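Local coordinates for Pdx2 protein (Plasmodium falciparum, PDB 2ABW), which hydrolyses glutamine to glutamate and ammonia, the ammonia being channelled to the Pdx1 active site for the biosynthesis of pyridoxal 5'-phosphate (vitamin B6), at residues A[19-24]-A[201-206]; A[114-119]-A[161-166]; A[130-135]-A[147-152]. One frame throughout, in Å; residues are numbered along the deposited sequence. Where two conformers were deposited one is given.

In the fold
Contacts 1 and 3 lie next to the charge-relay residues His196 and Glu198 of the catalytic triad of this class I glutamine amidotransferase. In contact 1 the His21 side chain comes within about 4 Å of that of Glu198, and in contact 3 the Ala151 side chain lies about 5 Å from that of His196. Their centres are about 15 Å apart and they touch, Ala204 CB meeting Leu148 CD1 at 3.5 Å. Contact 2 lies across the centre of the chain from contact 1; its centre is about 26 Å from that of contact 1 and about 22 Å from that of contact 3. It belongs to the small second sheet, where the Ile117 side chain is about 12 Å from that of the nucleophile Cys87.

Contact 1: A[19-24]-A[201-206]; sequences INHFIK and PHTAFQ
Lys24 reaches over Thr203 to the backbone of Pro201. Lys24 CB rests on Thr203 CG2 at 3.8 Å, and CD passes over a face of the His21 ring, toward the rim, 4.0 Å above the plane, while staying near the same Thr203 methyl. The chain then bends (chi3 77°), which carries CE and NZ to the carbonyl of Pro201. Lys24 NZ hydrogen-bonds to Pro201 O at 2.7 Å, in the carbonyl plane and on a lone pair. From the ring held under this chain, His21 NE2 hydrogen-bonds to His202 O at 2.9 Å; the oxygen lies almost in the ring plane, but NE2 stands 49° above the carbonyl plane, off its lone pairs.

Helix 16-23, which packs on the central sheet of the glutaminase fold by setting Phe22 against Ile32 of strand 30-35, is thus fastened to the loop leading from the catalytic His196 and Glu198 into the last helix. The His21 side chain also lies beside Glu198 of the charge relay. Thr203, at the N-cap position of helix 204-219, makes no capping bond with its side chain but offers its methyl to both Lys24 and His21, CG2 of Thr203 standing 3.7 Å from His21 CD2. One turn further along that helix, Gln206 CG sits over the centre of the Phe22 ring, 3.8 Å from the centroid, as a CH-pi contact. Trp84 packs against both residues.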
loop_
_atom_site.group_PDB
_atom_site.type_symbol
_atom_site.label_atom_id
_atom_site.label_comp_id
_atom_site.label_asym_id
_atom_site.label_seq_id
_atom_site.Cartn_x
_atom_site.Cartn_y
_atom_site.Cartn_z
ATOM N N ILE A 19 -10.631 2.689 6.019
ATOM C CA ILE A 19 -11.764 1.763 6.171
ATOM C C ILE A 19 -13.020 2.342 5.488
ATOM O O ILE A 19 -13.713 1.662 4.712
ATOM C CB ILE A 19 -12.037 1.474 7.668
ATOM C CG1 ILE A 19 -10.853 0.678 8.187
ATOM C CG2 ILE A 19 -13.326 0.661 7.829
ATOM C CD1 ILE A 19 -10.971 0.270 9.702
ATOM N N ASN A 20 -13.321 3.584 5.765
ATOM C CA ASN A 20 -14.514 4.266 5.173
ATOM C C ASN A 20 -14.485 4.185 3.659
ATOM O O ASN A 20 -15.501 4.005 3.030
ATOM C CB ASN A 20 -14.558 5.722 5.602
ATOM C CG ASN A 20 -15.671 6.493 4.968
ATOM O OD1 ASN A 20 -16.832 6.294 5.360
ATOM N ND2 ASN A 20 -15.383 7.389 3.992
ATOM N N HIS A 21 -13.302 4.385 3.088
ATOM C CA HIS A 21 -13.182 4.372 1.631
ATOM C C HIS A 21 -13.456 3.003 0.994
ATOM O O HIS A 21 -13.976 2.950 -0.111
ATOM C CB HIS A 21 -11.849 4.925 1.160
ATOM C CG HIS A 21 -11.995 6.110 0.277
ATOM N ND1 HIS A 21 -12.293 7.329 0.817
ATOM C CD2 HIS A 21 -11.747 6.311 -1.036
ATOM C CE1 HIS A 21 -12.250 8.247 -0.153
ATOM N NE2 HIS A 21 -12.013 7.637 -1.301
ATOM N N PHE A 22 -13.187 1.909 1.710
ATOM C CA PHE A 22 -13.654 0.646 1.198
ATOM C C PHE A 22 -15.154 0.412 1.399
ATOM O O PHE A 22 -15.812 -0.176 0.613
ATOM C CB PHE A 22 -12.894 -0.474 1.894
ATOM C CG PHE A 22 -11.528 -0.767 1.262
ATOM C CD1 PHE A 22 -11.418 -1.648 0.248
ATOM C CD2 PHE A 22 -10.379 -0.134 1.757
ATOM C CE1 PHE A 22 -10.151 -1.865 -0.363
ATOM C CE2 PHE A 22 -9.138 -0.353 1.178
ATOM C CZ PHE A 22 -8.999 -1.240 0.164
ATOM N N ILE A 23 -15.677 0.847 2.549
ATOM C CA ILE A 23 -17.123 0.766 2.784
ATOM C C ILE A 23 -17.865 1.532 1.715
ATOM O O ILE A 23 -18.939 1.089 1.341
ATOM C CB ILE A 23 -17.457 1.236 4.179
ATOM C CG1 ILE A 23 -16.833 0.250 5.202
ATOM C CG2 ILE A 23 -18.961 1.269 4.349
ATOM C CD1 ILE A 23 -17.170 -1.190 5.003
ATOM N N LYS A 24 -17.289 2.609 1.178
ATOM C CA LYS A 24 -17.947 3.394 0.152
ATOM C C LYS A 24 -18.136 2.586 -1.154
ATOM O O LYS A 24 -18.911 2.998 -2.037
ATOM C CB LYS A 24 -17.160 4.616 -0.245
ATOM C CG LYS A 24 -17.181 5.732 0.701
ATOM C CD LYS A 24 -16.250 6.890 0.182
ATOM C CE LYS A 24 -16.895 7.674 -0.929
ATOM N NZ LYS A 24 -16.112 9.044 -1.202
ATOM N N PRO A 201 -12.517 11.853 -3.216
ATOM C CA PRO A 201 -13.763 11.115 -3.081
ATOM C C PRO A 201 -13.800 9.784 -3.801
ATOM O O PRO A 201 -14.417 8.854 -3.282
ATOM C CB PRO A 201 -14.822 12.109 -3.591
ATOM C CG PRO A 201 -14.198 13.473 -3.294
ATOM C CD PRO A 201 -12.704 13.244 -3.629
ATOM N N HIS A 202 -13.126 9.679 -4.955
ATOM C CA HIS A 202 -13.300 8.452 -5.769
ATOM C C HIS A 202 -12.644 7.284 -5.084
ATOM O O HIS A 202 -11.791 7.475 -4.211
ATOM C CB HIS A 202 -12.794 8.563 -7.159
ATOM C CG HIS A 202 -11.314 8.525 -7.300
ATOM N ND1 HIS A 202 -10.491 9.620 -7.557
ATOM C CD2 HIS A 202 -10.496 7.438 -7.333
ATOM C CE1 HIS A 202 -9.219 9.187 -7.639
ATOM N NE2 HIS A 202 -9.216 7.874 -7.518
ATOM N N THR A 203 -13.064 6.093 -5.504
ATOM C CA THR A 203 -12.673 4.853 -4.817
ATOM C C THR A 203 -11.920 3.899 -5.786
ATOM O O THR A 203 -11.944 2.678 -5.586
ATOM C CB THR A 203 -13.880 4.103 -4.209
ATOM O OG1 THR A 203 -14.868 3.917 -5.211
ATOM C CG2 THR A 203 -14.497 4.913 -2.989
ATOM N N ALA A 204 -11.289 4.418 -6.812
ATOM C CA ALA A 204 -10.770 3.555 -7.928
ATOM C C ALA A 204 -9.765 2.570 -7.385
ATOM O O ALA A 204 -9.799 1.383 -7.747
ATOM C CB ALA A 204 -10.106 4.426 -8.969
ATOM N N PHE A 205 -8.785 3.012 -6.580
ATOM C CA PHE A 205 -7.734 2.089 -6.123
ATOM C C PHE A 205 -8.268 1.047 -5.126
ATOM O O PHE A 205 -7.777 -0.084 -5.028
ATOM C CB PHE A 205 -6.515 2.837 -5.621
ATOM C CG PHE A 205 -5.710 3.447 -6.794
ATOM C CD1 PHE A 205 -6.082 4.658 -7.313
ATOM C CD2 PHE A 205 -4.720 2.710 -7.423
ATOM C CE1 PHE A 205 -5.410 5.177 -8.420
ATOM C CE2 PHE A 205 -4.039 3.261 -8.533
ATOM C CZ PHE A 205 -4.448 4.427 -9.043
ATOM N N GLN A 206 -9.233 1.492 -4.315
ATOM C CA GLN A 206 -9.902 0.560 -3.435
ATOM C C GLN A 206 -10.599 -0.542 -4.229
ATOM O O GLN A 206 -10.520 -1.758 -3.910
ATOM C CB GLN A 206 -10.939 1.268 -2.527
ATOM C CG GLN A 206 -10.266 2.134 -1.464
ATOM C CD GLN A 206 -9.836 3.501 -1.915
ATOM O OE1 GLN A 206 -10.153 3.880 -3.019
ATOM N NE2 GLN A 206 -9.168 4.249 -1.019
#

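Contact 2: A[114-119]-A[161-166]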
loop_
_atom_site.group_PDB
_atom_site.type_symbol
_atom_site.label_atom_id
_atom_site.label_comp_id
_atom_site.label_asym_id
_atom_site.label_seq_id
_atom_site.Cartn_x
_atom_site.Cartn_y
_atom_site.Cartn_z
ATOM N N GLY A 114 8.597 -6.733 -0.770
ATOM C CA GLY A 114 7.452 -7.101 -1.646
ATOM C C GLY A 114 7.467 -6.300 -2.952
ATOM O O GLY A 114 7.006 -6.760 -3.966
ATOM N N LEU A 115 7.977 -5.075 -2.890
ATOM C CA LEU A 115 8.182 -4.247 -4.095
ATOM C C LEU A 115 9.683 -4.011 -4.309
ATOM O O LEU A 115 10.334 -3.405 -3.422
ATOM C CB LEU A 115 7.458 -2.892 -3.905
ATOM C CG LEU A 115 5.933 -2.991 -3.781
ATOM C CD1 LEU A 115 5.390 -1.662 -3.407
ATOM C CD2 LEU A 115 5.354 -3.560 -5.031
ATOM N N ASP A 116 10.166 -4.473 -5.429
ATOM C CA ASP A 116 11.625 -4.329 -5.775
ATOM C C ASP A 116 11.844 -2.945 -6.356
ATOM O O ASP A 116 12.036 -2.762 -7.549
ATOM C CB ASP A 116 12.131 -5.448 -6.616
ATOM C CG ASP A 116 12.159 -6.784 -5.833
ATOM O OD1 ASP A 116 12.249 -6.805 -4.555
ATOM O OD2 ASP A 116 11.969 -7.807 -6.508
ATOM N N ILE A 117 11.799 -1.967 -5.434
ATOM C CA ILE A 117 12.011 -0.575 -5.776
ATOM C C ILE A 117 12.871 0.089 -4.712
ATOM O O ILE A 117 13.010 -0.351 -3.613
ATOM C CB ILE A 117 10.667 0.187 -5.840
ATOM C CG1 ILE A 117 9.971 0.297 -4.452
ATOM C CG2 ILE A 117 9.775 -0.450 -6.908
ATOM C CD1 ILE A 117 8.547 0.892 -4.468
ATOM N N THR A 118 13.471 1.212 -5.099
ATOM C CA THR A 118 14.097 2.112 -4.153
ATOM C C THR A 118 13.223 3.310 -3.969
ATOM O O THR A 118 12.766 3.952 -4.947
ATOM C CB THR A 118 15.431 2.645 -4.725
ATOM O OG1 THR A 118 16.318 1.548 -4.949
ATOM C CG2 THR A 118 16.098 3.626 -3.863
ATOM N N ILE A 119 12.885 3.594 -2.732
ATOM C CA ILE A 119 11.984 4.679 -2.404
ATOM C C ILE A 119 12.654 5.666 -1.408
ATOM O O ILE A 119 13.476 5.228 -0.544
ATOM C CB ILE A 119 10.701 4.128 -1.845
ATOM C CG1 ILE A 119 9.567 5.136 -1.922
ATOM C CG2 ILE A 119 10.945 3.605 -0.376
ATOM C CD1 ILE A 119 8.193 4.465 -1.625
ATOM N N ILE A 161 13.175 1.503 -10.133
ATOM C CA ILE A 161 12.534 0.194 -10.319
ATOM C C ILE A 161 13.700 -0.794 -10.463
ATOM O O ILE A 161 14.596 -0.567 -11.298
ATOM C CB ILE A 161 11.659 0.199 -11.549
ATOM C CG1 ILE A 161 10.538 1.245 -11.449
ATOM C CG2 ILE A 161 11.033 -1.172 -11.827
ATOM C CD1 ILE A 161 9.642 1.171 -10.219
ATOM N N LEU A 162 13.609 -1.920 -9.751
ATOM C CA LEU A 162 14.761 -2.819 -9.614
ATOM C C LEU A 162 14.534 -4.190 -10.255
ATOM O O LEU A 162 15.419 -5.050 -10.208
ATOM C CB LEU A 162 15.183 -2.948 -8.179
ATOM C CG LEU A 162 15.590 -1.675 -7.453
ATOM C CD1 LEU A 162 15.765 -1.886 -5.978
ATOM C CD2 LEU A 162 16.789 -0.992 -8.102
ATOM N N SER A 163 13.379 -4.421 -10.842
ATOM C CA SER A 163 13.059 -5.745 -11.429
ATOM C C SER A 163 12.107 -5.549 -12.545
ATOM O O SER A 163 11.228 -4.655 -12.501
ATOM C CB SER A 163 12.356 -6.611 -10.392
ATOM O OG SER A 163 11.806 -7.787 -10.956
ATOM N N ASP A 164 12.248 -6.352 -13.604
ATOM C CA ASP A 164 11.220 -6.345 -14.631
ATOM C C ASP A 164 9.866 -6.902 -14.178
ATOM O O ASP A 164 8.851 -6.755 -14.911
ATOM C CB ASP A 164 11.640 -7.183 -15.850
ATOM C CG ASP A 164 12.850 -6.609 -16.561
ATOM O OD1 ASP A 164 12.880 -5.382 -16.851
ATOM O OD2 ASP A 164 13.777 -7.396 -16.851
ATOM N N GLU A 165 9.821 -7.523 -13.026
ATOM C CA GLU A 165 8.561 -7.979 -12.458
ATOM C C GLU A 165 7.715 -6.856 -11.914
ATOM O O GLU A 165 6.529 -7.034 -11.641
ATOM C CB GLU A 165 8.832 -8.881 -11.258
ATOM C CG GLU A 165 9.360 -10.238 -11.437
ATOM C CD GLU A 165 9.443 -11.047 -10.069
ATOM O OE1 GLU A 165 8.956 -10.717 -8.912
ATOM O OE2 GLU A 165 10.086 -12.121 -10.151
ATOM N N VAL A 166 8.305 -5.675 -11.696
ATOM C CA VAL A 166 7.523 -4.549 -11.221
ATOM C C VAL A 166 6.829 -3.882 -12.356
ATOM O O VAL A 166 7.441 -3.534 -13.393
ATOM C CB VAL A 166 8.420 -3.520 -10.515
ATOM C CG1 VAL A 166 7.608 -2.239 -10.239
ATOM C CG2 VAL A 166 9.114 -4.137 -9.296
#
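Asp116 and Leu162 meet through the Asp116 carbonyl, which takes the single hydrogen bond between 114-119 and 161-166. Leu162 N lies 2.8 Å from Asp116 O, tilted 24° from the carbonyl plane, and the hydrogen bond is bent, with 140° at the hydrogen. Carbon crowds the same oxygen: Leu162 CB is 3.2 Å away from Asp116 O and Val166 CG2 touches it at 3.7 Å. Asp116 is the centre of an inverse gamma turn at the start of its strand, and its CB packs against Ser163 CB at 4.0 Å.

The Leu162 side chain crosses Thr118 at a slant, CD1 leading. With CG beside the backbone N (chi1 -59°), Leu162 CD1 comes against the Ile117 carbonyl carbon and to 3.6 Å from Thr118 OG1. That hydroxyl has its polar partners in Glu160 and Asn96.

Strand 115-120 is the middle one of a small three-stranded sheet, parallel to 94-98 and antiparallel to 157-161, and this is where the last of these strands peels off into a turn. Ile117 and Ile161 form a non-hydrogen-bonded pair there, joined by Ile117 CG2 and Ile161 CD1 at 3.7 Å, on the face where Ile161 also reaches Ile182 of the large sheet. Past the pair, 163-166 closes a type I turn, in which Ser163 OG accepts from Glu165 N at 2.9 Å, an ST turn. Gln187 bonds both Asp116 N and the Glu165 carboxylate.

Contact 3: A[130-135]-A[147-152]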
loop_
_atom_site.group_PDB
_atom_site.type_symbol
_atom_site.label_atom_id
_atom_site.label_comp_id
_atom_site.label_asym_id
_atom_site.label_seq_id
_atom_site.Cartn_x
_atom_site.Cartn_y
_atom_site.Cartn_z
ATOM N N SER A 130 2.122 19.431 -1.161
ATOM C CA SER A 130 0.777 18.895 -1.366
ATOM C C SER A 130 0.176 19.350 -2.678
ATOM O O SER A 130 0.213 20.539 -3.022
ATOM C CB SER A 130 -0.177 19.300 -0.235
ATOM O OG SER A 130 -0.850 20.505 -0.533
ATOM N N PHE A 131 -0.419 18.428 -3.412
ATOM C CA PHE A 131 -1.019 18.726 -4.661
ATOM C C PHE A 131 -1.896 17.563 -5.110
ATOM O O PHE A 131 -1.722 16.465 -4.613
ATOM C CB PHE A 131 0.066 19.032 -5.715
ATOM C CG PHE A 131 1.034 17.910 -5.944
ATOM C CD1 PHE A 131 0.778 16.950 -6.870
ATOM C CD2 PHE A 131 2.255 17.890 -5.275
ATOM C CE1 PHE A 131 1.694 15.871 -7.077
ATOM C CE2 PHE A 131 3.165 16.845 -5.463
ATOM C CZ PHE A 131 2.898 15.857 -6.393
ATOM N N ILE A 132 -2.829 17.880 -5.971
ATOM C CA ILE A 132 -3.618 16.882 -6.692
ATOM C C ILE A 132 -3.055 16.766 -8.125
ATOM O O ILE A 132 -2.892 17.804 -8.836
ATOM C CB ILE A 132 -5.060 17.220 -6.718
ATOM C CG1 ILE A 132 -5.630 17.112 -5.279
ATOM C CG2 ILE A 132 -5.772 16.261 -7.645
ATOM C CD1 ILE A 132 -7.042 17.684 -5.104
ATOM N N CYS A 133 -2.697 15.549 -8.512
ATOM C CA CYS A 133 -2.225 15.268 -9.827
ATOM C C CYS A 133 -3.222 14.408 -10.608
ATOM O O CYS A 133 -4.029 13.685 -10.075
ATOM C CB CYS A 133 -0.838 14.632 -9.767
ATOM S SG CYS A 133 -0.799 13.103 -8.998
ATOM N N SER A 134 -3.167 14.551 -11.930
ATOM C CA SER A 134 -3.845 13.682 -12.844
ATOM C C SER A 134 -2.987 12.436 -13.055
ATOM O O SER A 134 -1.765 12.539 -13.314
ATOM C CB SER A 134 -3.991 14.363 -14.209
ATOM O OG SER A 134 -4.987 13.695 -14.962
ATOM N N LEU A 135 -3.594 11.243 -13.063
ATOM C CA LEU A 135 -2.827 9.990 -13.238
ATOM C C LEU A 135 -2.927 9.438 -14.631
ATOM O O LEU A 135 -4.032 9.482 -15.253
ATOM C CB LEU A 135 -3.413 8.954 -12.265
ATOM C CG LEU A 135 -3.259 9.243 -10.756
ATOM C CD1 LEU A 135 -4.014 8.088 -9.948
ATOM C CD2 LEU A 135 -1.765 9.352 -10.361
ATOM N N ASP A 147 -9.078 10.126 -16.506
ATOM C CA ASP A 147 -8.866 11.348 -15.749
ATOM C C ASP A 147 -9.047 11.231 -14.262
ATOM O O ASP A 147 -9.478 12.171 -13.584
ATOM C CB ASP A 147 -9.561 12.543 -16.337
ATOM C CG ASP A 147 -8.998 12.874 -17.734
ATOM O OD1 ASP A 147 -7.758 13.011 -17.897
ATOM O OD2 ASP A 147 -9.842 12.918 -18.650
ATOM N N LEU A 148 -8.525 10.144 -13.727
ATOM C CA LEU A 148 -8.538 10.064 -12.279
ATOM C C LEU A 148 -7.421 10.847 -11.677
ATOM O O LEU A 148 -6.426 11.124 -12.346
ATOM C CB LEU A 148 -8.405 8.607 -11.801
ATOM C CG LEU A 148 -9.639 7.722 -12.037
ATOM C CD1 LEU A 148 -9.304 6.254 -11.873
ATOM C CD2 LEU A 148 -10.766 8.137 -11.050
ATOM N N THR A 149 -7.576 11.190 -10.405
ATOM C CA THR A 149 -6.659 12.052 -9.704
ATOM C C THR A 149 -6.111 11.348 -8.460
ATOM O O THR A 149 -6.628 10.331 -8.012
ATOM C CB THR A 149 -7.369 13.323 -9.252
ATOM O OG1 THR A 149 -8.637 12.960 -8.685
ATOM C CG2 THR A 149 -7.587 14.150 -10.505
ATOM N N ALA A 150 -5.008 11.911 -7.973
ATOM C CA ALA A 150 -4.375 11.462 -6.765
ATOM C C ALA A 150 -3.957 12.644 -5.934
ATOM O O ALA A 150 -3.468 13.657 -6.437
ATOM C CB ALA A 150 -3.095 10.697 -7.127
ATOM N N ALA A 151 -4.080 12.490 -4.609
ATOM C CA ALA A 151 -3.625 13.515 -3.675
ATOM C C ALA A 151 -2.285 13.142 -3.061
ATOM O O ALA A 151 -2.173 12.167 -2.290
ATOM C CB ALA A 151 -4.707 13.681 -2.592
ATOM N N CYS A 152 -1.244 13.903 -3.444
ATOM C CA CYS A 152 0.078 13.639 -2.948
ATOM C C CYS A 152 0.399 14.610 -1.848
ATOM O O CYS A 152 0.450 15.769 -2.120
ATOM C CB CYS A 152 1.092 13.885 -4.056
ATOM S SG CYS A 152 1.038 12.566 -5.292
HETATM O O HOH W 1 -5.357 11.972 -17.051
HETATM O O HOH W 2 -7.527 14.336 -14.267
HETATM O O HOH W 3 -6.674 8.408 -14.950
#
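The Phe131 ring carries Cys152 CB over one face, toward the rim and 3.8 Å from the ring centroid, as a CH-pi contact. Cys152 SG lies obliquely to the same ring, 4.5 Å from its centroid, a sulfur-aromatic contact. Cys133 CB is at the ring edge, and His174 of the neighbouring strand stacks with Phe131. A chi1 of 59° sets CG between the backbone N and carbonyl carbon, bringing the ring over Cys152.

The two strands form an antiparallel hairpin at the border of the large sheet, with Phe131-Cys152 and Cys133-Ala150 as hydrogen-bonded pairs; Cys152 N bonds Phe131 O at 2.9 Å. Leu135 N adds a fifth bond, to Leu148 O. On the face of Phe131 and the two cysteines, Leu135 CD2 covers Ala150 CB at 3.7 Å; on the other, Ile132 CG2 leans on Thr149 CB.

At the loop end water takes over, one molecule joining Leu135 O to Leu148 N. Cys133 SG and Cys152 SG, 4.2 Å apart, are packed but not bonded, so no disulfide locks the hairpin; backbone bonds and apolar contacts hold a strand whose Ala151 backbone bonds catalytic His196.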